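Local structure of walker-type atpase (Pyrococcus abyssi, 2QEN) at residues W329-D334 with K338-V343; V285-A290 with E322-M327; S86-F91 with K102-E107; E115-L120 with F130-D135. The protein is of unknown cellular function but probably binds and hydrolyses ATP as a P-loop ATPase, and holds ADP and magnesium in this structure. The protein carries 1 engineered substitution. One frame throughout, in Å; residues are numbered along the deposited sequence.

Interaction 1 of 4, residues W329-D334 with K338-V343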
# COMPACT_ATOMS: atom_id res chain seq x y z
N TRP A 329 -3.00 10.88 4.41
CA TRP A 329 -1.96 11.69 5.08
C TRP A 329 -2.38 11.91 6.52
O TRP A 329 -1.55 11.99 7.43
CB TRP A 329 -1.74 13.04 4.39
CG TRP A 329 -0.93 12.93 3.12
CD1 TRP A 329 -1.40 12.82 1.86
CD2 TRP A 329 0.51 12.91 3.02
NE1 TRP A 329 -0.37 12.74 0.97
CE2 TRP A 329 0.82 12.79 1.65
CE3 TRP A 329 1.55 12.99 3.94
CZ2 TRP A 329 2.13 12.74 1.17
CZ3 TRP A 329 2.86 12.94 3.48
CH2 TRP A 329 3.14 12.82 2.10
N ILE A 330 -3.71 11.94 6.70
CA ILE A 330 -4.33 12.41 7.91
C ILE A 330 -5.49 11.52 8.37
O ILE A 330 -6.19 10.94 7.55
CB ILE A 330 -4.77 13.89 7.69
CG1 ILE A 330 -3.98 14.82 8.56
CG2 ILE A 330 -6.27 14.15 7.76
CD1 ILE A 330 -2.89 15.36 7.80
N VAL A 331 -5.64 11.41 9.68
CA VAL A 331 -6.83 10.85 10.30
C VAL A 331 -7.57 11.98 11.05
O VAL A 331 -6.94 12.85 11.67
CB VAL A 331 -6.46 9.69 11.28
CG1 VAL A 331 -7.69 9.00 11.76
CG2 VAL A 331 -5.57 8.65 10.59
N GLU A 332 -8.90 11.98 10.95
CA GLU A 332 -9.76 12.79 11.80
C GLU A 332 -10.44 11.90 12.83
O GLU A 332 -11.21 11.01 12.46
CB GLU A 332 -10.81 13.58 11.01
CG GLU A 332 -11.75 14.41 11.90
CD GLU A 332 -12.78 15.25 11.14
OE1 GLU A 332 -12.98 15.03 9.92
OE2 GLU A 332 -13.41 16.13 11.79
N GLU A 333 -10.16 12.14 14.10
CA GLU A 333 -10.77 11.38 15.19
C GLU A 333 -11.11 12.29 16.36
O GLU A 333 -10.39 13.24 16.62
CB GLU A 333 -9.82 10.30 15.68
CG GLU A 333 -9.83 9.03 14.85
CD GLU A 333 -8.74 8.05 15.27
OE1 GLU A 333 -7.62 8.48 15.62
OE2 GLU A 333 -9.03 6.83 15.22
N ASP A 334 -12.20 11.99 17.07
CA ASP A 334 -12.65 12.79 18.21
C ASP A 334 -12.60 14.30 17.92
O ASP A 334 -12.11 15.08 18.75
CB ASP A 334 -11.83 12.47 19.48
CG ASP A 334 -12.40 11.31 20.27
OD1 ASP A 334 -12.50 10.19 19.72
OD2 ASP A 334 -12.73 11.52 21.46
N LYS A 338 -5.03 14.44 12.95
CA LYS A 338 -3.63 14.06 13.16
C LYS A 338 -2.96 13.48 11.93
O LYS A 338 -3.60 12.82 11.11
CB LYS A 338 -3.41 13.13 14.38
CG LYS A 338 -4.54 12.22 14.75
CD LYS A 338 -5.31 12.80 15.94
CE LYS A 338 -6.63 12.10 16.16
NZ LYS A 338 -7.27 12.53 17.45
N ILE A 339 -1.67 13.74 11.82
CA ILE A 339 -0.86 13.08 10.81
C ILE A 339 -0.94 11.56 11.08
O ILE A 339 -0.71 11.10 12.21
CB ILE A 339 0.60 13.59 10.82
CG1 ILE A 339 0.67 15.13 10.78
CG2 ILE A 339 1.44 12.95 9.71
CD1 ILE A 339 0.03 15.81 9.59
N ALA A 340 -1.32 10.81 10.05
CA ALA A 340 -1.48 9.36 10.14
C ALA A 340 -0.20 8.63 10.56
O ALA A 340 -0.26 7.68 11.34
CB ALA A 340 -2.00 8.81 8.80
N ASP A 341 0.95 9.08 10.03
CA ASP A 341 2.27 8.53 10.36
C ASP A 341 3.03 9.54 11.23
O ASP A 341 3.33 10.63 10.78
CB ASP A 341 3.04 8.23 9.06
CG ASP A 341 4.46 7.66 9.30
OD1 ASP A 341 4.96 7.67 10.45
OD2 ASP A 341 5.08 7.21 8.32
N PRO A 342 3.36 9.17 12.49
CA PRO A 342 4.04 10.07 13.44
C PRO A 342 5.43 10.53 13.01
O PRO A 342 5.89 11.59 13.44
CB PRO A 342 4.16 9.21 14.71
CG PRO A 342 4.07 7.82 14.23
CD PRO A 342 3.09 7.85 13.10
N VAL A 343 6.10 9.73 12.18
CA VAL A 343 7.37 10.13 11.57
C VAL A 343 7.18 11.25 10.53
O VAL A 343 7.97 12.20 10.48
CB VAL A 343 8.13 8.89 11.04
CG1 VAL A 343 9.43 9.28 10.33
CG2 VAL A 343 8.41 7.93 12.18
O HOH W 1 1.02 10.36 7.41
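V331 and K338 form an antiparallel hydrogen-bonded pair, with K338 N to V331 O at 2.8 Å and V331 N to K338 O at 2.9 Å, next to the non-hydrogen-bonded pair of I330 and I339. The two strands make a short beta hairpin whose place after helix 314-326 is consistent with the wing of a winged helix-turn-helix domain. Where the strands part, A340 N still reaches W329 O at 2.9 Å; this carbonyl also accepts from a water that takes D341 N as its second partner. V331 and K338 lie on the same face of the sheet. With V331 CG1 anti to the backbone N (chi1 -172°), the other methyl, CG2, is left to meet A340 CB at 4.0 Å. The K338 chain bends at chi2 (-101°) and crosses E333 at about a right angle, bringing CE within 3.7 Å of E333 CB, while NZ makes a weak bond to E333 O. The carboxylate of E333 stays beyond salt-bridge range of the ammonium. An alanine in place of K338 would probably leave E333 O without this donor and uncover the flank of E333. I330 packs on L288 and I291 of helix 282-292, while I339 reaches I291 and also V344, A345 and L348 of helix 342-348. Between the strands, I330 CG1 lies 3.3 Å from K338 O.

Interaction 2 of 4, residues V285-A290 with E322-M327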
# COMPACT_ATOMS: atom_id res chain seq x y z
N VAL A 285 0.38 21.11 1.80
CA VAL A 285 1.56 21.05 2.66
C VAL A 285 1.47 22.03 3.84
O VAL A 285 1.91 21.71 4.95
CB VAL A 285 2.87 21.25 1.88
CG1 VAL A 285 4.07 21.03 2.79
CG2 VAL A 285 2.92 20.28 0.71
N ASP A 286 0.91 23.20 3.58
CA ASP A 286 0.62 24.20 4.61
C ASP A 286 -0.30 23.63 5.70
O ASP A 286 -0.07 23.85 6.89
CB ASP A 286 -0.04 25.44 3.99
CG ASP A 286 0.96 26.34 3.24
OD1 ASP A 286 2.19 26.12 3.30
OD2 ASP A 286 0.50 27.30 2.58
N ILE A 287 -1.34 22.91 5.29
CA ILE A 287 -2.32 22.32 6.21
C ILE A 287 -1.66 21.21 7.03
O ILE A 287 -1.85 21.12 8.24
CB ILE A 287 -3.56 21.80 5.45
CG1 ILE A 287 -4.35 22.97 4.84
CG2 ILE A 287 -4.46 20.97 6.36
CD1 ILE A 287 -5.51 22.56 3.90
N LEU A 288 -0.87 20.39 6.35
CA LEU A 288 -0.10 19.30 6.95
C LEU A 288 0.88 19.81 8.01
O LEU A 288 0.91 19.31 9.14
CB LEU A 288 0.64 18.55 5.84
CG LEU A 288 0.17 17.15 5.41
CD1 LEU A 288 -1.23 16.75 5.86
CD2 LEU A 288 0.38 16.86 3.94
N ARG A 289 1.66 20.83 7.65
CA ARG A 289 2.57 21.43 8.62
C ARG A 289 1.84 22.01 9.84
O ARG A 289 2.24 21.75 10.98
CB ARG A 289 3.49 22.45 7.97
CG ARG A 289 4.67 22.80 8.84
CD ARG A 289 5.76 23.51 8.06
NE ARG A 289 6.62 22.57 7.34
CZ ARG A 289 6.70 22.48 6.02
NH1 ARG A 289 5.96 23.27 5.25
NH2 ARG A 289 7.53 21.61 5.46
N ALA A 290 0.76 22.75 9.61
CA ALA A 290 -0.08 23.27 10.68
C ALA A 290 -0.51 22.19 11.68
O ALA A 290 -0.32 22.35 12.89
CB ALA A 290 -1.33 24.00 10.08
N GLU A 322 -10.65 16.76 3.39
CA GLU A 322 -11.24 15.50 2.92
C GLU A 322 -10.31 14.72 1.99
O GLU A 322 -10.17 13.51 2.13
CB GLU A 322 -12.60 15.75 2.27
CG GLU A 322 -13.83 15.70 3.22
CD GLU A 322 -13.54 15.96 4.72
OE1 GLU A 322 -13.30 17.13 5.15
OE2 GLU A 322 -13.61 14.97 5.48
N ASN A 323 -9.68 15.42 1.04
CA ASN A 323 -8.68 14.81 0.15
C ASN A 323 -7.47 14.23 0.89
O ASN A 323 -7.04 13.11 0.60
CB ASN A 323 -8.22 15.83 -0.89
CG ASN A 323 -9.28 16.11 -1.95
OD1 ASN A 323 -9.13 17.03 -2.76
ND2 ASN A 323 -10.34 15.30 -1.97
N LEU A 324 -6.93 15.00 1.82
CA LEU A 324 -5.84 14.58 2.70
C LEU A 324 -6.17 13.31 3.49
O LEU A 324 -5.31 12.44 3.67
CB LEU A 324 -5.53 15.73 3.66
CG LEU A 324 -4.23 16.55 3.54
CD1 LEU A 324 -3.38 16.36 2.24
CD2 LEU A 324 -4.44 18.02 3.92
N LYS A 325 -7.41 13.21 3.95
CA LYS A 325 -7.92 11.99 4.59
C LYS A 325 -8.02 10.79 3.64
O LYS A 325 -7.62 9.66 4.01
CB LYS A 325 -9.30 12.26 5.21
CG LYS A 325 -9.29 13.16 6.46
CD LYS A 325 -10.68 13.78 6.74
CE LYS A 325 -11.66 12.80 7.36
NZ LYS A 325 -13.02 13.41 7.63
N LYS A 326 -8.54 11.03 2.43
CA LYS A 326 -8.68 10.01 1.39
C LYS A 326 -7.33 9.51 0.87
O LYS A 326 -7.20 8.36 0.45
CB LYS A 326 -9.46 10.57 0.19
CG LYS A 326 -10.95 10.81 0.43
CD LYS A 326 -11.57 11.44 -0.82
CE LYS A 326 -13.03 11.88 -0.60
NZ LYS A 326 -13.96 10.81 -1.04
N MET A 327 -6.34 10.40 0.89
CA MET A 327 -4.97 10.06 0.55
C MET A 327 -4.27 9.41 1.75
O MET A 327 -3.15 8.95 1.63
CB MET A 327 -4.20 11.32 0.13
CG MET A 327 -4.25 11.66 -1.37
SD MET A 327 -3.60 13.33 -1.66
CE MET A 327 -2.47 13.05 -3.00
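L288 and L324 mark the nearest approach of segments 285-290 and 322-327, on helices 282-292 and 314-326, with their CA atoms 8.6 Å apart. No hydrogen bond crosses between the two segments; beside them N323 OD1 makes a weak bond to Y284 OH. Three aliphatic side chains make the contact. L324 comes from one side and fits its branched end against two successive residues of the other helix. Its CD2 methyl meets both of them: I287 CG2 at 3.8 Å and L288 CD1 at 4.0 Å. L288 CD1 also rests on L324 CG at 3.8 Å. I287 holds its CG1 arm anti to the carbonyl carbon (chi1 -66°), which turns the shorter CG2 branch to L324. Both leucines have first torsions away from the usual staggered values, so the exact placing of their methyls is less certain than the contact itself. An alanine in place of L324 would probably open a gap where the branched end meets I287 CG2 and L288 CD1. Next along the helix from L324, K325 NZ makes a salt bridge with E322 OE2 at 2.7 Å, one turn back, and also pairs with E332 of the hairpin. The order of the two helices in the chain is consistent with the first and third helices of a winged helix-turn-helix domain. Around these three side chains, helix 298-307 adds L305 against I287, helix 255-280 adds L274 and L277 against L288, and W329, just before strand 330-333, packs on both L288 and L324.

Interaction 3 of 4, residues S86-F91 with K102-E107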
# COMPACT_ATOMS: atom_id res chain seq x y z
N SER A 86 6.03 -14.68 -16.02
CA SER A 86 7.15 -15.31 -16.73
C SER A 86 8.44 -15.31 -15.89
O SER A 86 8.59 -14.48 -15.00
CB SER A 86 7.37 -14.63 -18.09
OG SER A 86 6.22 -14.80 -18.92
N PRO A 87 9.36 -16.28 -16.14
CA PRO A 87 9.22 -17.47 -16.99
C PRO A 87 8.16 -18.40 -16.43
O PRO A 87 8.22 -18.78 -15.25
CB PRO A 87 10.61 -18.12 -16.94
CG PRO A 87 11.26 -17.58 -15.72
CD PRO A 87 10.71 -16.20 -15.54
N PHE A 88 7.18 -18.75 -17.25
CA PHE A 88 6.07 -19.57 -16.79
C PHE A 88 6.47 -21.01 -16.44
O PHE A 88 5.82 -21.64 -15.60
CB PHE A 88 4.91 -19.54 -17.81
CG PHE A 88 3.64 -20.18 -17.30
CD1 PHE A 88 3.14 -19.85 -16.04
CD2 PHE A 88 2.97 -21.12 -18.06
CE1 PHE A 88 1.98 -20.45 -15.55
CE2 PHE A 88 1.81 -21.72 -17.58
CZ PHE A 88 1.32 -21.38 -16.33
N GLN A 89 7.54 -21.51 -17.05
CA GLN A 89 8.06 -22.84 -16.73
C GLN A 89 8.53 -22.96 -15.27
O GLN A 89 8.40 -24.03 -14.66
CB GLN A 89 9.18 -23.22 -17.70
CG GLN A 89 8.70 -23.78 -19.01
CD GLN A 89 9.84 -24.04 -19.97
OE1 GLN A 89 10.42 -23.11 -20.53
NE2 GLN A 89 10.17 -25.31 -20.17
N LYS A 90 9.07 -21.87 -14.73
CA LYS A 90 9.42 -21.79 -13.32
C LYS A 90 8.18 -21.94 -12.43
O LYS A 90 8.21 -22.64 -11.41
CB LYS A 90 10.14 -20.47 -13.03
CG LYS A 90 10.71 -20.36 -11.62
CD LYS A 90 11.30 -18.99 -11.34
CE LYS A 90 12.15 -19.02 -10.09
NZ LYS A 90 12.72 -17.67 -9.77
N PHE A 91 7.09 -21.27 -12.84
CA PHE A 91 5.79 -21.34 -12.16
C PHE A 91 5.20 -22.75 -12.18
O PHE A 91 4.78 -23.27 -11.14
CB PHE A 91 4.82 -20.37 -12.84
CG PHE A 91 3.73 -19.88 -11.94
CD1 PHE A 91 3.96 -18.80 -11.08
CD2 PHE A 91 2.48 -20.48 -11.95
CE1 PHE A 91 2.96 -18.34 -10.24
CE2 PHE A 91 1.47 -20.02 -11.11
CZ PHE A 91 1.71 -18.95 -10.25
N LYS A 102 -1.79 -19.58 -23.40
CA LYS A 102 -1.76 -19.07 -24.77
C LYS A 102 -1.31 -17.60 -24.84
O LYS A 102 -0.52 -17.24 -25.72
CB LYS A 102 -3.12 -19.25 -25.44
CG LYS A 102 -3.21 -18.71 -26.88
CD LYS A 102 -4.20 -19.47 -27.75
CE LYS A 102 -4.11 -18.99 -29.19
NZ LYS A 102 -4.65 -19.98 -30.19
N PHE A 103 -1.79 -16.77 -23.92
CA PHE A 103 -1.60 -15.32 -24.04
C PHE A 103 -0.12 -14.88 -23.97
O PHE A 103 0.22 -13.78 -24.36
CB PHE A 103 -2.53 -14.52 -23.11
CG PHE A 103 -2.03 -14.38 -21.69
CD1 PHE A 103 -1.19 -13.33 -21.33
CD2 PHE A 103 -2.42 -15.29 -20.71
CE1 PHE A 103 -0.73 -13.19 -20.01
CE2 PHE A 103 -1.96 -15.17 -19.39
CZ PHE A 103 -1.11 -14.11 -19.04
N LEU A 104 0.74 -15.78 -23.50
CA LEU A 104 2.17 -15.49 -23.37
C LEU A 104 2.90 -15.48 -24.71
O LEU A 104 3.94 -14.82 -24.83
CB LEU A 104 2.85 -16.48 -22.41
CG LEU A 104 2.42 -16.46 -20.95
CD1 LEU A 104 3.30 -17.42 -20.17
CD2 LEU A 104 2.51 -15.05 -20.36
N THR A 105 2.36 -16.20 -25.69
CA THR A 105 2.91 -16.23 -27.05
C THR A 105 2.49 -14.98 -27.83
O THR A 105 3.12 -14.65 -28.85
CB THR A 105 2.42 -17.46 -27.85
OG1 THR A 105 2.42 -18.62 -27.02
CG2 THR A 105 3.33 -17.72 -29.05
N LEU A 106 1.42 -14.31 -27.34
CA LEU A 106 0.75 -13.26 -28.13
C LEU A 106 1.26 -11.86 -27.79
O LEU A 106 1.57 -11.57 -26.62
CB LEU A 106 -0.81 -13.33 -27.95
CG LEU A 106 -1.46 -14.70 -28.37
CD1 LEU A 106 -3.03 -14.61 -28.52
CD2 LEU A 106 -0.85 -15.22 -29.72
N GLU A 107 1.34 -11.01 -28.81
CA GLU A 107 1.73 -9.60 -28.64
C GLU A 107 0.64 -8.84 -27.89
O GLU A 107 -0.54 -8.99 -28.21
CB GLU A 107 2.06 -8.93 -29.99
CG GLU A 107 1.10 -9.27 -31.13
CD GLU A 107 1.55 -8.72 -32.48
OE1 GLU A 107 2.05 -7.57 -32.53
OE2 GLU A 107 1.38 -9.43 -33.50
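F88 carries its ring carbon CG anti to the backbone N (chi1 -170°), while L104 sets its own CG anti to the carbonyl carbon (chi1 -64°) and continues extended through chi2, sending its CD1 to the root of the F88 ring; the two side chains cross at about a right angle. The CD1 methyl of L104 is the touching branch: it meets F88 CB at 3.6 Å and F88 CG at 4.0 Å, approaching the ring obliquely. The other methyl, CD2, lies 4.0 Å from S86 OG, which is simple van der Waals contact. The serine hydroxyl is bonded to the main-chain oxygen of Q82, in the helix before it, and L104 CD2 lies beside it. Little surface is buried here, and no hydrogen bond crosses between the two segments. L104 alone carries the contact from its segment, and I85 also lies against it. Between S86 and F88 the chain turns through a cis peptide bond before P87, and helix 88-95 follows. The opposing segment has helical backbone angles in 102-105 but lacks the regular bonds of a helix; the bond from T105 N to K102 O, 3.1 Å, closes a turn within it. Q82 NE2 grips this segment as well, through F103 O and L106 O, and F88 packs on L123 of helix 113-127. The contact is plain packing at the periphery of the P-loop ATPase domain, away from the nucleotide site: it lays the loop between helices 88-95 and 113-127 against the start of the first of these helices.

Interaction 4 of 4, residues E115-L120 with F130-D135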
# COMPACT_ATOMS: atom_id res chain seq x y z
N GLU A 115 -9.77 -11.95 -22.20
CA GLU A 115 -9.04 -13.10 -22.76
C GLU A 115 -7.98 -13.62 -21.79
O GLU A 115 -7.93 -14.82 -21.50
CB GLU A 115 -8.36 -12.64 -24.06
CG GLU A 115 -7.98 -13.68 -25.07
CD GLU A 115 -7.47 -13.04 -26.39
OE1 GLU A 115 -7.46 -11.78 -26.51
OE2 GLU A 115 -7.07 -13.81 -27.30
N VAL A 116 -7.14 -12.71 -21.30
CA VAL A 116 -6.07 -13.00 -20.35
C VAL A 116 -6.62 -13.55 -19.03
O VAL A 116 -6.11 -14.55 -18.51
CB VAL A 116 -5.22 -11.72 -20.06
CG1 VAL A 116 -4.27 -11.93 -18.84
CG2 VAL A 116 -4.44 -11.29 -21.33
N PHE A 117 -7.67 -12.91 -18.51
CA PHE A 117 -8.25 -13.31 -17.25
C PHE A 117 -8.95 -14.67 -17.30
O PHE A 117 -8.89 -15.42 -16.33
CB PHE A 117 -9.13 -12.20 -16.66
CG PHE A 117 -8.35 -11.17 -15.86
CD1 PHE A 117 -7.19 -10.58 -16.40
CD2 PHE A 117 -8.73 -10.82 -14.58
CE1 PHE A 117 -6.44 -9.63 -15.66
CE2 PHE A 117 -7.98 -9.87 -13.82
CZ PHE A 117 -6.84 -9.29 -14.37
N ARG A 118 -9.58 -14.98 -18.43
CA ARG A 118 -10.18 -16.30 -18.66
C ARG A 118 -9.15 -17.43 -18.63
O ARG A 118 -9.38 -18.46 -18.00
CB ARG A 118 -10.96 -16.33 -20.00
CG ARG A 118 -12.28 -15.55 -19.96
CD ARG A 118 -13.12 -15.83 -21.22
NE ARG A 118 -12.58 -15.12 -22.38
CZ ARG A 118 -13.13 -14.04 -22.93
NH1 ARG A 118 -14.26 -13.54 -22.44
NH2 ARG A 118 -12.55 -13.46 -23.98
N GLU A 119 -8.03 -17.25 -19.33
CA GLU A 119 -6.92 -18.20 -19.25
C GLU A 119 -6.36 -18.40 -17.82
O GLU A 119 -6.04 -19.52 -17.44
CB GLU A 119 -5.80 -17.80 -20.21
CG GLU A 119 -6.13 -18.00 -21.68
CD GLU A 119 -5.01 -17.55 -22.63
OE1 GLU A 119 -3.83 -17.86 -22.35
OE2 GLU A 119 -5.33 -16.90 -23.66
N LEU A 120 -6.27 -17.33 -17.05
CA LEU A 120 -5.81 -17.40 -15.65
C LEU A 120 -6.80 -18.13 -14.75
O LEU A 120 -6.39 -18.83 -13.83
CB LEU A 120 -5.52 -16.01 -15.08
CG LEU A 120 -4.33 -15.26 -15.67
CD1 LEU A 120 -4.23 -13.87 -15.01
CD2 LEU A 120 -3.04 -16.05 -15.51
N PHE A 130 -6.50 -19.22 -8.50
CA PHE A 130 -5.39 -18.36 -8.91
C PHE A 130 -5.62 -16.91 -8.45
O PHE A 130 -6.72 -16.37 -8.62
CB PHE A 130 -5.14 -18.45 -10.42
CG PHE A 130 -3.86 -17.79 -10.86
CD1 PHE A 130 -2.66 -18.48 -10.81
CD2 PHE A 130 -3.86 -16.46 -11.30
CE1 PHE A 130 -1.48 -17.85 -11.20
CE2 PHE A 130 -2.68 -15.83 -11.70
CZ PHE A 130 -1.48 -16.54 -11.66
N ILE A 131 -4.59 -16.30 -7.87
CA ILE A 131 -4.70 -14.92 -7.38
C ILE A 131 -4.06 -13.89 -8.32
O ILE A 131 -2.92 -14.04 -8.75
CB ILE A 131 -4.13 -14.75 -5.94
CG1 ILE A 131 -4.81 -15.72 -4.95
CG2 ILE A 131 -4.26 -13.27 -5.44
CD1 ILE A 131 -3.90 -16.15 -3.79
N VAL A 132 -4.82 -12.84 -8.64
CA VAL A 132 -4.27 -11.66 -9.30
C VAL A 132 -4.35 -10.51 -8.32
O VAL A 132 -5.43 -10.15 -7.88
CB VAL A 132 -5.02 -11.28 -10.61
CG1 VAL A 132 -4.36 -10.05 -11.27
CG2 VAL A 132 -5.05 -12.45 -11.56
N ALA A 133 -3.18 -9.98 -7.95
CA ALA A 133 -3.11 -8.86 -7.00
C ALA A 133 -2.62 -7.57 -7.65
O ALA A 133 -1.62 -7.55 -8.36
CB ALA A 133 -2.24 -9.23 -5.82
N PHE A 134 -3.37 -6.50 -7.40
CA PHE A 134 -3.02 -5.17 -7.87
C PHE A 134 -2.56 -4.34 -6.66
O PHE A 134 -3.35 -3.98 -5.79
CB PHE A 134 -4.23 -4.53 -8.57
CG PHE A 134 -4.62 -5.21 -9.86
CD1 PHE A 134 -5.53 -6.27 -9.86
CD2 PHE A 134 -4.10 -4.78 -11.08
CE1 PHE A 134 -5.90 -6.90 -11.04
CE2 PHE A 134 -4.48 -5.41 -12.29
CZ PHE A 134 -5.38 -6.47 -12.27
N ASP A 135 -1.27 -4.04 -6.62
CA ASP A 135 -0.70 -3.26 -5.53
C ASP A 135 -0.89 -1.79 -5.80
O ASP A 135 -0.49 -1.30 -6.86
CB ASP A 135 0.78 -3.59 -5.34
CG ASP A 135 1.21 -3.58 -3.88
OD1 ASP A 135 0.39 -3.17 -2.98
OD2 ASP A 135 2.35 -4.02 -3.61
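Helix 113-127 packs on strand 130-135, an inner strand of the parallel sheet of the P-loop NTPase fold, through L120 and F117 on the helix and F130, V132 and F134 on the strand. The strand ends in D135, which with the following E136 is a magnesium-binding residue of this protein and probably forms the Walker B element; in this chain neither holds the metal, and the D135 carboxylate is bonded to S45 and T170. Helix and strand run in roughly opposite senses, their axes at 143° and 10.2 Å apart at closest approach, as expected for a helix that leads through a tight turn into the next strand of an alpha/beta sheet. Nearest the turn, L120 O lies 3.7 Å from F130 CB, and L120 CD2 meets F130 CE2 at 3.8 Å, coming obliquely to the ring. L120 forks over two residues, since its CD1 reaches V132 CG2 at 3.8 Å. V132 in turn serves both helix residues: with CG1 anti to the backbone N (chi1 -178°), its methyls spread so that CG2 takes L120 while CG1 takes F117 CZ at 4.0 Å. All five side chains are buried. L165 of strand 165-171 touches F117 and L120, putting the helix over both strands, and I60 of strand 57-61 touches V132 and F134. Farthest from the turn, the rings of F117 and F134 approach from opposite directions and meet edge to edge, each in the other's plane, with CZ to CZ at 3.8 Å.

Interactions 1 and 2 belong to the winged-helix part of the chain, interactions 3 and 4 to the ATPase domain, on opposite sides of the chain's centre. Within each pair the contacts touch: a probable bond from W329 N to L324 O joins the hairpin end to helix 314-326, while E119 of helix 113-127 takes F103 N from the loop of interaction 3. Chemistry follows position. Interaction 1, at the surface, rests on backbone hydrogen bonds; interactions 2 and 4 are buried and their side-chain contacts are apolar, aliphatic in one and partly aromatic in the other. Interaction 3 is partly buried and peripheral, whereas interaction 4 packs on the strand that ends in the magnesium-binding D135.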